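Local coordinates for protein glutamate--tRNA ligase (Elizabethkingia anophelis, PDB 6B1Z) that attaches glutamate to its cognate tRNA in an ATP-dependent reaction, as a class I aminoacyl-tRNA synthetase with a catalytic and an anticodon-binding domain, at residues Ser93-Arg96 with Asp97-Asp100; Asp100-Thr103 with Glu104-Leu107; Glu305-Ile308 with Asn309-Ala312; Pro485-Pro488 with Asp489-Met493. All coordinates share one frame; numbering follows the deposited sequence.

The four contacts illustrate how a short piece of helix takes its chemistry from its surroundings. Contacts 1 and 2 share D100 and follow one another along helix 96-106, their centres about 11 Å apart. The first is the partly buried amino end, where arginines meet acids and a tyrosine; the second lies at the surface and relies on backbone bonds with lighter side-chain touches. Contact 3, on helix 304-312, is the buried, mostly apolar one, its centre about 9 Å from that of the chain. Contact 4 opens helix 487-507 in the anticodon-binding part, partly buried, with two aspartates on one side and valine and methionine on the other.

Contact 1 of 4, residues Ser93-Arg96 with Asp97-Asp100; sequences SERR and DIYD. With FMT (formic acid), chain B; EDO (1,2-ethanediol), chain S.
R95 and Y99 meet one turn apart at the start of helix 96-106, where R95 holds the N-cap position in the catalytic domain of this class I synthetase. The tight part of the contact is built around R95. Its CB lies 3.7 Å from Y99 CZ, while its own carbonyl oxygen R95 O sits over one face of the Y99 ring, 3.2 Å above the plane and offset toward the rim. The same oxygen accepts the helical bond from Y99 N at 3.1 Å. Farther out, the guanidinium of R95 is turned 65° from the ring: Y99 OH lies at its edge, in plane, and I98 CD1 covers the centre of one face, 3.6 Å from R95 CZ. Both polar ends converge on D217 of helix 210-220, which takes a salt bridge from R95 NE and a hydrogen bond from Y99 OH, while R95 NH1 is held by the carbonyls of Y87 and P89. The arginine is therefore fixed on several sides.

The other side of the turn is looser. R96 places CG opposite its backbone N (chi1 158°) and reaches D100 through a long, weak salt bridge, NH1 to OD1 at 3.6 Å, with guanidinium and carboxylate planes 52° apart; its stronger polar partner is the carbonyl of D205, bound by NH2. D97 is exposed and meets molecules probably left from crystallisation: a formic acid accepts from its backbone N, and an ethanediol O2 donates to D97 OD2 at 2.7 Å.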
loop_
_atom_site.group_PDB
_atom_site.type_symbol
_atom_site.label_atom_id
_atom_site.label_comp_id
_atom_site.label_asym_id
_atom_site.label_seq_id
_atom_site.Cartn_x
_atom_site.Cartn_y
_atom_site.Cartn_z
ATOM N N SER A 93 -1.395 -23.091 -8.912
ATOM C CA SER A 93 -2.395 -24.162 -8.925
ATOM C C SER A 93 -2.427 -24.914 -10.252
ATOM O O SER A 93 -2.965 -26.025 -10.313
ATOM C CB SER A 93 -3.791 -23.611 -8.622
ATOM O OG SER A 93 -4.246 -22.717 -9.630
ATOM N N GLU A 94 -1.847 -24.341 -11.304
ATOM C CA GLU A 94 -1.896 -24.907 -12.640
ATOM C C GLU A 94 -0.592 -25.586 -13.037
ATOM O O GLU A 94 -0.432 -25.961 -14.207
ATOM C CB GLU A 94 -2.263 -23.804 -13.633
ATOM C CG GLU A 94 -3.668 -23.268 -13.373
ATOM C CD GLU A 94 -3.998 -22.039 -14.192
ATOM O OE1 GLU A 94 -3.145 -21.633 -15.002
ATOM O OE2 GLU A 94 -5.106 -21.480 -14.018
ATOM N N ARG A 95 0.313 -25.813 -12.081
ATOM C CA ARG A 95 1.655 -26.305 -12.373
ATOM C C ARG A 95 1.936 -27.670 -11.752
ATOM O O ARG A 95 3.100 -28.015 -11.518
ATOM C CB ARG A 95 2.700 -25.285 -11.917
ATOM C CG ARG A 95 2.568 -23.923 -12.645
ATOM C CD ARG A 95 3.512 -22.869 -12.091
ATOM N NE ARG A 95 4.931 -23.157 -12.318
ATOM C CZ ARG A 95 5.598 -22.864 -13.430
ATOM N NH1 ARG A 95 4.974 -22.338 -14.491
ATOM N NH2 ARG A 95 6.889 -23.154 -13.495
ATOM N N ARG A 96 0.890 -28.471 -11.517
ATOM C CA ARG A 96 1.071 -29.706 -10.751
ATOM C C ARG A 96 2.023 -30.683 -11.442
ATOM O O ARG A 96 2.813 -31.354 -10.767
ATOM C CB ARG A 96 -0.280 -30.371 -10.479
ATOM C CG ARG A 96 -0.150 -31.865 -10.187
ATOM C CD ARG A 96 -1.479 -32.531 -9.871
ATOM N NE ARG A 96 -1.993 -32.154 -8.558
ATOM C CZ ARG A 96 -1.514 -32.611 -7.403
ATOM N NH1 ARG A 96 -0.493 -33.462 -7.383
ATOM N NH2 ARG A 96 -2.057 -32.215 -6.265
ATOM N N ASP A 97 1.978 -30.778 -12.779
ATOM C CA ASP A 97 2.858 -31.735 -13.455
ATOM C C ASP A 97 4.329 -31.349 -13.287
ATOM O O ASP A 97 5.195 -32.227 -13.150
ATOM C CB ASP A 97 2.482 -31.849 -14.931
ATOM C CG ASP A 97 1.322 -32.800 -15.159
ATOM O OD1 ASP A 97 0.622 -33.136 -14.177
ATOM O OD2 ASP A 97 1.116 -33.219 -16.318
ATOM N N ILE A 98 4.627 -30.046 -13.290
ATOM C CA ILE A 98 5.983 -29.576 -13.004
ATOM C C ILE A 98 6.388 -29.978 -11.596
ATOM O O ILE A 98 7.498 -30.482 -11.360
ATOM C CB ILE A 98 6.072 -28.047 -13.198
ATOM C CG1 ILE A 98 5.782 -27.685 -14.651
ATOM C CG2 ILE A 98 7.436 -27.527 -12.779
ATOM C CD1 ILE A 98 5.503 -26.204 -14.892
ATOM N N TYR A 99 5.496 -29.753 -10.634
ATOM C CA TYR A 99 5.835 -30.063 -9.251
ATOM C C TYR A 99 6.038 -31.561 -9.058
ATOM O O TYR A 99 6.929 -31.981 -8.307
ATOM C CB TYR A 99 4.748 -29.545 -8.316
ATOM C CG TYR A 99 4.539 -28.045 -8.377
ATOM C CD1 TYR A 99 5.607 -27.159 -8.533
ATOM C CD2 TYR A 99 3.258 -27.522 -8.298
ATOM C CE1 TYR A 99 5.376 -25.766 -8.586
ATOM C CE2 TYR A 99 3.022 -26.157 -8.352
ATOM C CZ TYR A 99 4.075 -25.290 -8.500
ATOM O OH TYR A 99 3.807 -23.941 -8.563
ATOM N N ASP A 100 5.218 -32.382 -9.721
ATOM C CA ASP A 100 5.371 -33.834 -9.601
ATOM C C ASP A 100 6.741 -34.288 -10.085
ATOM O O ASP A 100 7.369 -35.160 -9.473
ATOM C CB ASP A 100 4.279 -34.542 -10.401
ATOM C CG ASP A 100 2.918 -34.453 -9.746
ATOM O OD1 ASP A 100 2.806 -33.984 -8.596
ATOM O OD2 ASP A 100 1.936 -34.842 -10.423
HETATM C C FMT B . -1.575 -30.432 -14.621
HETATM O O1 FMT B . -0.397 -30.190 -14.362
HETATM O O2 FMT B . -2.377 -29.594 -15.033
HETATM C C1 EDO S . -3.367 -34.806 -17.079
HETATM O O1 EDO S . -3.297 -33.791 -16.071
HETATM C C2 EDO S . -2.018 -34.903 -17.778
HETATM O O2 EDO S . -0.976 -34.898 -16.794
#

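Contact 2 of 4, residues Asp100-Thr103 with Glu104-Leu107; sequences DRYT and EQIL
The side chains of Y102 and Q105 run side by side on the two turns near the carboxyl end of helix 96-106, an alpha-helix of the catalytic domain, with the amide plane turned 69° from the ring. The amide oxygen comes to the edge of the ring, in its plane: Q105 OE1 is 3.4 Å from Y102 CD1. With its CG anti to the backbone N (chi1 -176°) and the chain extended beyond it, Q105 reaches along the tyrosine. Beyond the pair, W248 meets Y102 edge-to-face, and M246 of helix 236-246 touches both residues.

E104 N, Q105 N, I106 N and L107 N donate in succession to the carbonyls of D100, R101, Y102 and T103, each four residues back. The bond from I106 N to Y102 O is 3.0 Å long. I106 is buried, its side chain meeting F212 of helix 210-220 and L242 of helix 236-246.

T103 divides its two branches between polar and apolar work. Its OG1 bonds to the carbonyl of Y99 one turn back, whereas the methyl T103 CG2 lies alongside L107, 4.1 Å from L107 CD1.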
loop_
_atom_site.group_PDB
_atom_site.type_symbol
_atom_site.label_atom_id
_atom_site.label_comp_id
_atom_site.label_asym_id
_atom_site.label_seq_id
_atom_site.Cartn_x
_atom_site.Cartn_y
_atom_site.Cartn_z
ATOM N N ASP A 100 5.218 -32.382 -9.721
ATOM C CA ASP A 100 5.371 -33.834 -9.601
ATOM C C ASP A 100 6.741 -34.288 -10.085
ATOM O O ASP A 100 7.369 -35.160 -9.473
ATOM C CB ASP A 100 4.279 -34.542 -10.401
ATOM C CG ASP A 100 2.918 -34.453 -9.746
ATOM O OD1 ASP A 100 2.806 -33.984 -8.596
ATOM O OD2 ASP A 100 1.936 -34.842 -10.423
ATOM N N ARG A 101 7.218 -33.703 -11.183
ATOM C CA ARG A 101 8.538 -34.032 -11.710
ATOM C C ARG A 101 9.618 -33.787 -10.661
ATOM O O ARG A 101 10.489 -34.639 -10.438
ATOM C CB ARG A 101 8.784 -33.205 -12.980
ATOM C CG ARG A 101 10.164 -33.318 -13.604
ATOM C CD ARG A 101 10.143 -32.893 -15.086
ATOM N NE ARG A 101 10.215 -31.445 -15.288
ATOM C CZ ARG A 101 9.232 -30.700 -15.791
ATOM N NH1 ARG A 101 8.080 -31.255 -16.157
ATOM N NH2 ARG A 101 9.403 -29.391 -15.937
ATOM N N TYR A 102 9.554 -32.638 -9.981
ATOM C CA TYR A 102 10.594 -32.286 -9.024
ATOM C C TYR A 102 10.396 -32.947 -7.674
ATOM O O TYR A 102 11.380 -33.153 -6.950
ATOM C CB TYR A 102 10.685 -30.765 -8.912
ATOM C CG TYR A 102 11.218 -30.192 -10.204
ATOM C CD1 TYR A 102 12.398 -30.670 -10.753
ATOM C CD2 TYR A 102 10.511 -29.227 -10.910
ATOM C CE1 TYR A 102 12.887 -30.175 -11.942
ATOM C CE2 TYR A 102 10.995 -28.723 -12.098
ATOM C CZ TYR A 102 12.183 -29.198 -12.605
ATOM O OH TYR A 102 12.666 -28.701 -13.794
ATOM N N THR A 103 9.165 -33.320 -7.331
ATOM C CA THR A 103 8.967 -34.174 -6.165
ATOM C C THR A 103 9.669 -35.519 -6.353
ATOM O O THR A 103 10.356 -36.005 -5.447
ATOM C CB THR A 103 7.469 -34.358 -5.913
ATOM O OG1 THR A 103 6.899 -33.106 -5.525
ATOM C CG2 THR A 103 7.221 -35.375 -4.811
ATOM N N GLU A 104 9.523 -36.126 -7.537
ATOM C CA GLU A 104 10.231 -37.373 -7.820
ATOM C C GLU A 104 11.741 -37.178 -7.706
ATOM O O GLU A 104 12.449 -38.042 -7.164
ATOM C CB GLU A 104 9.849 -37.892 -9.212
ATOM C CG GLU A 104 10.537 -39.202 -9.582
ATOM C CD GLU A 104 10.343 -39.587 -11.038
ATOM O OE1 GLU A 104 9.620 -38.865 -11.758
ATOM O OE2 GLU A 104 10.922 -40.612 -11.462
ATOM N N GLN A 105 12.247 -36.033 -8.179
ATOM C CA GLN A 105 13.686 -35.778 -8.134
ATOM C C GLN A 105 14.186 -35.680 -6.697
ATOM O O GLN A 105 15.166 -36.342 -6.324
ATOM C CB GLN A 105 14.030 -34.506 -8.910
ATOM C CG GLN A 105 15.528 -34.237 -8.974
ATOM C CD GLN A 105 15.881 -32.945 -9.669
ATOM O OE1 GLN A 105 15.234 -32.550 -10.646
ATOM N NE2 GLN A 105 16.921 -32.276 -9.179
ATOM N N ILE A 106 13.524 -34.872 -5.865
ATOM C CA ILE A 106 14.047 -34.673 -4.516
ATOM C C ILE A 106 13.924 -35.938 -3.673
ATOM O O ILE A 106 14.711 -36.125 -2.731
ATOM C CB ILE A 106 13.378 -33.473 -3.805
ATOM C CG1 ILE A 106 14.304 -32.980 -2.668
ATOM C CG2 ILE A 106 11.977 -33.843 -3.281
ATOM C CD1 ILE A 106 13.835 -31.734 -1.977
ATOM N N LEU A 107 12.978 -36.827 -3.989
ATOM C CA LEU A 107 12.858 -38.073 -3.239
ATOM C C LEU A 107 14.007 -39.030 -3.515
ATOM O O LEU A 107 14.163 -40.008 -2.775
ATOM C CB LEU A 107 11.522 -38.760 -3.552
ATOM C CG LEU A 107 10.293 -38.124 -2.897
ATOM C CD1 LEU A 107 9.020 -38.792 -3.421
ATOM C CD2 LEU A 107 10.386 -38.218 -1.374
#

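Contact 3 of 4, residues Glu305-Ile308 with Asn309-Ala312; sequences EAFI and NMVA
F307, M310 and V311 pack together on two buried turns of helix 304-312, a regular alpha-helix in the catalytic domain. The first shell is a CH-pi contact: V311 CG2 stands over one face of the F307 ring, 4.1 Å from its centroid and 18° off the ring normal. M310 reaches the same ring by another route. Its chain bends at chi2 (-84°) and again at chi3, which brings the terminal methyl M310 CE to 4.0 Å from F307 CD1. I308 adds a lighter touch on V311, with I308 CD1 at 4.3 Å from V311 CB.

The backbone sets F307 and V311 one turn apart, V311 N donating to F307 O at 3.0 Å. The same pairing of residues four apart runs through the whole piece: N309 N, M310 N and A312 N donate to E305 O, A306 O and I308 O.

Farther out, the F307 ring meets those of Y297 and W72, and helix 26-41 packs on I308, V311 and A312. The buried amide of N309 is satisfied on both ends: Y358 OH of helix 348-361 and V325 N bond to N309 OD1, while N309 ND2 bonds to the carbonyl oxygen E323 O.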
loop_
_atom_site.group_PDB
_atom_site.type_symbol
_atom_site.label_atom_id
_atom_site.label_comp_id
_atom_site.label_asym_id
_atom_site.label_seq_id
_atom_site.Cartn_x
_atom_site.Cartn_y
_atom_site.Cartn_z
ATOM N N GLU A 305 0.399 8.829 -8.113
ATOM C CA GLU A 305 1.785 9.271 -8.183
ATOM C C GLU A 305 2.307 9.679 -6.815
ATOM O O GLU A 305 3.482 9.452 -6.502
ATOM C CB GLU A 305 1.914 10.440 -9.150
ATOM C CG GLU A 305 1.488 10.104 -10.573
ATOM C CD GLU A 305 -0.016 10.249 -10.817
ATOM O OE1 GLU A 305 -0.797 10.582 -9.878
ATOM O OE2 GLU A 305 -0.417 10.037 -11.987
ATOM N N ALA A 306 1.447 10.299 -5.997
ATOM C CA ALA A 306 1.854 10.686 -4.647
ATOM C C ALA A 306 1.945 9.472 -3.743
ATOM O O ALA A 306 2.886 9.354 -2.945
ATOM C CB ALA A 306 0.864 11.696 -4.075
ATOM N N PHE A 307 0.973 8.569 -3.860
ATOM C CA PHE A 307 0.978 7.331 -3.090
ATOM C C PHE A 307 2.258 6.530 -3.315
ATOM O O PHE A 307 2.913 6.113 -2.350
ATOM C CB PHE A 307 -0.249 6.506 -3.465
ATOM C CG PHE A 307 -0.288 5.144 -2.811
ATOM C CD1 PHE A 307 -0.445 5.030 -1.440
ATOM C CD2 PHE A 307 -0.185 3.993 -3.584
ATOM C CE1 PHE A 307 -0.488 3.772 -0.833
ATOM C CE2 PHE A 307 -0.225 2.730 -3.002
ATOM C CZ PHE A 307 -0.386 2.620 -1.630
ATOM N N ILE A 308 2.626 6.293 -4.581
ATOM C CA ILE A 308 3.774 5.424 -4.823
ATOM C C ILE A 308 5.090 6.142 -4.506
ATOM O O ILE A 308 6.060 5.500 -4.078
ATOM C CB ILE A 308 3.707 4.850 -6.253
ATOM C CG1 ILE A 308 4.548 3.568 -6.328
ATOM C CG2 ILE A 308 4.101 5.905 -7.301
ATOM C CD1 ILE A 308 4.036 2.457 -5.395
ATOM N N ASN A 309 5.134 7.475 -4.633
ATOM C CA ASN A 309 6.294 8.233 -4.163
ATOM C C ASN A 309 6.479 8.040 -2.654
ATOM O O ASN A 309 7.604 7.830 -2.170
ATOM C CB ASN A 309 6.092 9.720 -4.542
ATOM C CG ASN A 309 7.383 10.563 -4.520
ATOM O OD1 ASN A 309 7.409 11.658 -5.089
ATOM N ND2 ASN A 309 8.425 10.101 -3.826
ATOM N N MET A 310 5.379 8.098 -1.901
ATOM C CA MET A 310 5.447 7.899 -0.455
ATOM C C MET A 310 5.936 6.490 -0.118
ATOM O O MET A 310 6.824 6.305 0.730
ATOM C CB MET A 310 4.064 8.166 0.147
ATOM C CG MET A 310 3.962 7.930 1.662
ATOM S SD MET A 310 3.665 6.203 2.120
ATOM C CE MET A 310 1.996 5.972 1.551
ATOM N N VAL A 311 5.381 5.484 -0.797
ATOM C CA VAL A 311 5.749 4.101 -0.490
ATOM C C VAL A 311 7.220 3.855 -0.788
ATOM O O VAL A 311 7.923 3.191 -0.014
ATOM C CB VAL A 311 4.835 3.131 -1.266
ATOM C CG1 VAL A 311 5.336 1.680 -1.098
ATOM C CG2 VAL A 311 3.393 3.231 -0.744
ATOM N N ALA A 312 7.721 4.408 -1.898
ATOM C CA ALA A 312 9.120 4.215 -2.269
ATOM C C ALA A 312 10.068 4.684 -1.183
ATOM O O ALA A 312 11.120 4.077 -0.964
ATOM C CB ALA A 312 9.421 4.971 -3.568
#

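Contact 4 of 4, residues Pro485-Pro488 with Asp489-Met493; sequences PDVP and DLMEM
D489 and D486 lie side by side at the start of helix 487-507, D486 occupying the N-cap position though its side chain makes no capping bond. Followed outward, D489 begins with CB at 3.4 Å from D486 O. A chi1 of -67° keeps its CG beside the backbone N, 4.2 Å from P488 C, and turns the carboxylate back toward D486. There D489 OD2 comes to 3.3 Å from D486 CB, and the two carboxylates, their planes 18° apart, bring D489 OD2 within 4.0 Å of D486 OD2. Two like charges this close would probably disfavour each other. A water accepts from the backbone D486 N and donates to D489 OD2 at 3.1 Å, giving that oxygen a hydrogen-bond donor.

Across the helix the chemistry is apolar. V487 CG1 touches M491 SD at 3.6 Å, and M491 N donates to V487 O at 2.9 Å. L490 N and E492 N continue the same pattern on D486 O and P488 O.

These opening turns of helix 487-507 sit in the helical anticodon-binding domain. Helix 467-479 covers V487, L490 and M491, helix 449-462 packs on P488, D489 and M491, and helix 384-394 meets D489, E492 and M493.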
loop_
_atom_site.group_PDB
_atom_site.type_symbol
_atom_site.label_atom_id
_atom_site.label_comp_id
_atom_site.label_asym_id
_atom_site.label_seq_id
_atom_site.Cartn_x
_atom_site.Cartn_y
_atom_site.Cartn_z
ATOM N N PRO A 485 -10.730 32.514 1.107
ATOM C CA PRO A 485 -9.751 33.230 0.282
ATOM C C PRO A 485 -9.933 34.737 0.370
ATOM O O PRO A 485 -10.741 35.218 1.173
ATOM C CB PRO A 485 -10.054 32.709 -1.126
ATOM C CG PRO A 485 -11.540 32.513 -1.094
ATOM C CD PRO A 485 -11.882 32.052 0.314
ATOM N N ASP A 486 -9.197 35.488 -0.450
ATOM C CA ASP A 486 -9.323 36.938 -0.430
ATOM C C ASP A 486 -10.766 37.346 -0.706
ATOM O O ASP A 486 -11.457 36.738 -1.529
ATOM C CB ASP A 486 -8.381 37.578 -1.456
ATOM C CG ASP A 486 -6.914 37.450 -1.071
ATOM O OD1 ASP A 486 -6.602 36.905 0.016
ATOM O OD2 ASP A 486 -6.064 37.899 -1.866
ATOM N N VAL A 487 -11.219 38.383 0.002
ATOM C CA VAL A 487 -12.631 38.770 -0.062
ATOM C C VAL A 487 -13.072 39.172 -1.465
ATOM O O VAL A 487 -14.158 38.744 -1.894
ATOM C CB VAL A 487 -12.921 39.863 0.985
ATOM C CG1 VAL A 487 -14.261 40.509 0.711
ATOM C CG2 VAL A 487 -12.896 39.275 2.387
ATOM N N PRO A 488 -12.322 39.986 -2.222
ATOM C CA PRO A 488 -12.801 40.331 -3.572
ATOM C C PRO A 488 -12.916 39.124 -4.489
ATOM O O PRO A 488 -13.768 39.120 -5.389
ATOM C CB PRO A 488 -11.753 41.336 -4.074
ATOM C CG PRO A 488 -11.154 41.907 -2.833
ATOM C CD PRO A 488 -11.094 40.734 -1.886
ATOM N N ASP A 489 -12.087 38.100 -4.283
ATOM C CA ASP A 489 -12.224 36.866 -5.049
ATOM C C ASP A 489 -13.504 36.131 -4.676
ATOM O O ASP A 489 -14.214 35.627 -5.553
ATOM C CB ASP A 489 -11.003 35.975 -4.823
ATOM C CG ASP A 489 -9.729 36.570 -5.397
ATOM O OD1 ASP A 489 -9.732 36.927 -6.591
ATOM O OD2 ASP A 489 -8.729 36.676 -4.653
ATOM N N LEU A 490 -13.815 36.055 -3.378
ATOM C CA LEU A 490 -15.061 35.417 -2.959
ATOM C C LEU A 490 -16.278 36.148 -3.515
ATOM O O LEU A 490 -17.231 35.514 -3.985
ATOM C CB LEU A 490 -15.126 35.344 -1.433
ATOM C CG LEU A 490 -16.438 34.799 -0.855
ATOM C CD1 LEU A 490 -16.769 33.446 -1.465
ATOM C CD2 LEU A 490 -16.339 34.692 0.658
ATOM N N MET A 491 -16.267 37.483 -3.471
ATOM C CA MET A 491 -17.400 38.246 -3.988
ATOM C C MET A 491 -17.617 37.972 -5.472
ATOM O O MET A 491 -18.755 37.783 -5.912
ATOM C CB MET A 491 -17.191 39.739 -3.738
ATOM C CG MET A 491 -17.232 40.111 -2.268
ATOM S SD MET A 491 -16.421 41.678 -1.898
ATOM C CE MET A 491 -17.669 42.831 -2.468
ATOM N N GLU A 492 -16.531 37.924 -6.251
ATOM C CA GLU A 492 -16.658 37.617 -7.674
ATOM C C GLU A 492 -17.279 36.242 -7.893
ATOM O O GLU A 492 -18.083 36.058 -8.814
ATOM C CB GLU A 492 -15.292 37.696 -8.358
ATOM C CG GLU A 492 -15.334 37.354 -9.846
ATOM C CD GLU A 492 -13.956 37.215 -10.464
ATOM O OE1 GLU A 492 -13.040 37.958 -10.059
ATOM O OE2 GLU A 492 -13.788 36.354 -11.356
ATOM N N MET A 493 -16.925 35.269 -7.049
ATOM C CA MET A 493 -17.401 33.902 -7.246
ATOM C C MET A 493 -18.896 33.789 -6.971
ATOM O O MET A 493 -19.632 33.169 -7.747
ATOM C CB MET A 493 -16.612 32.933 -6.364
ATOM C CG MET A 493 -15.153 32.708 -6.780
ATOM S SD MET A 493 -14.949 32.085 -8.468
ATOM C CE MET A 493 -14.599 33.612 -9.339
HETATM O O HOH W 1 -7.553 34.607 -2.662
#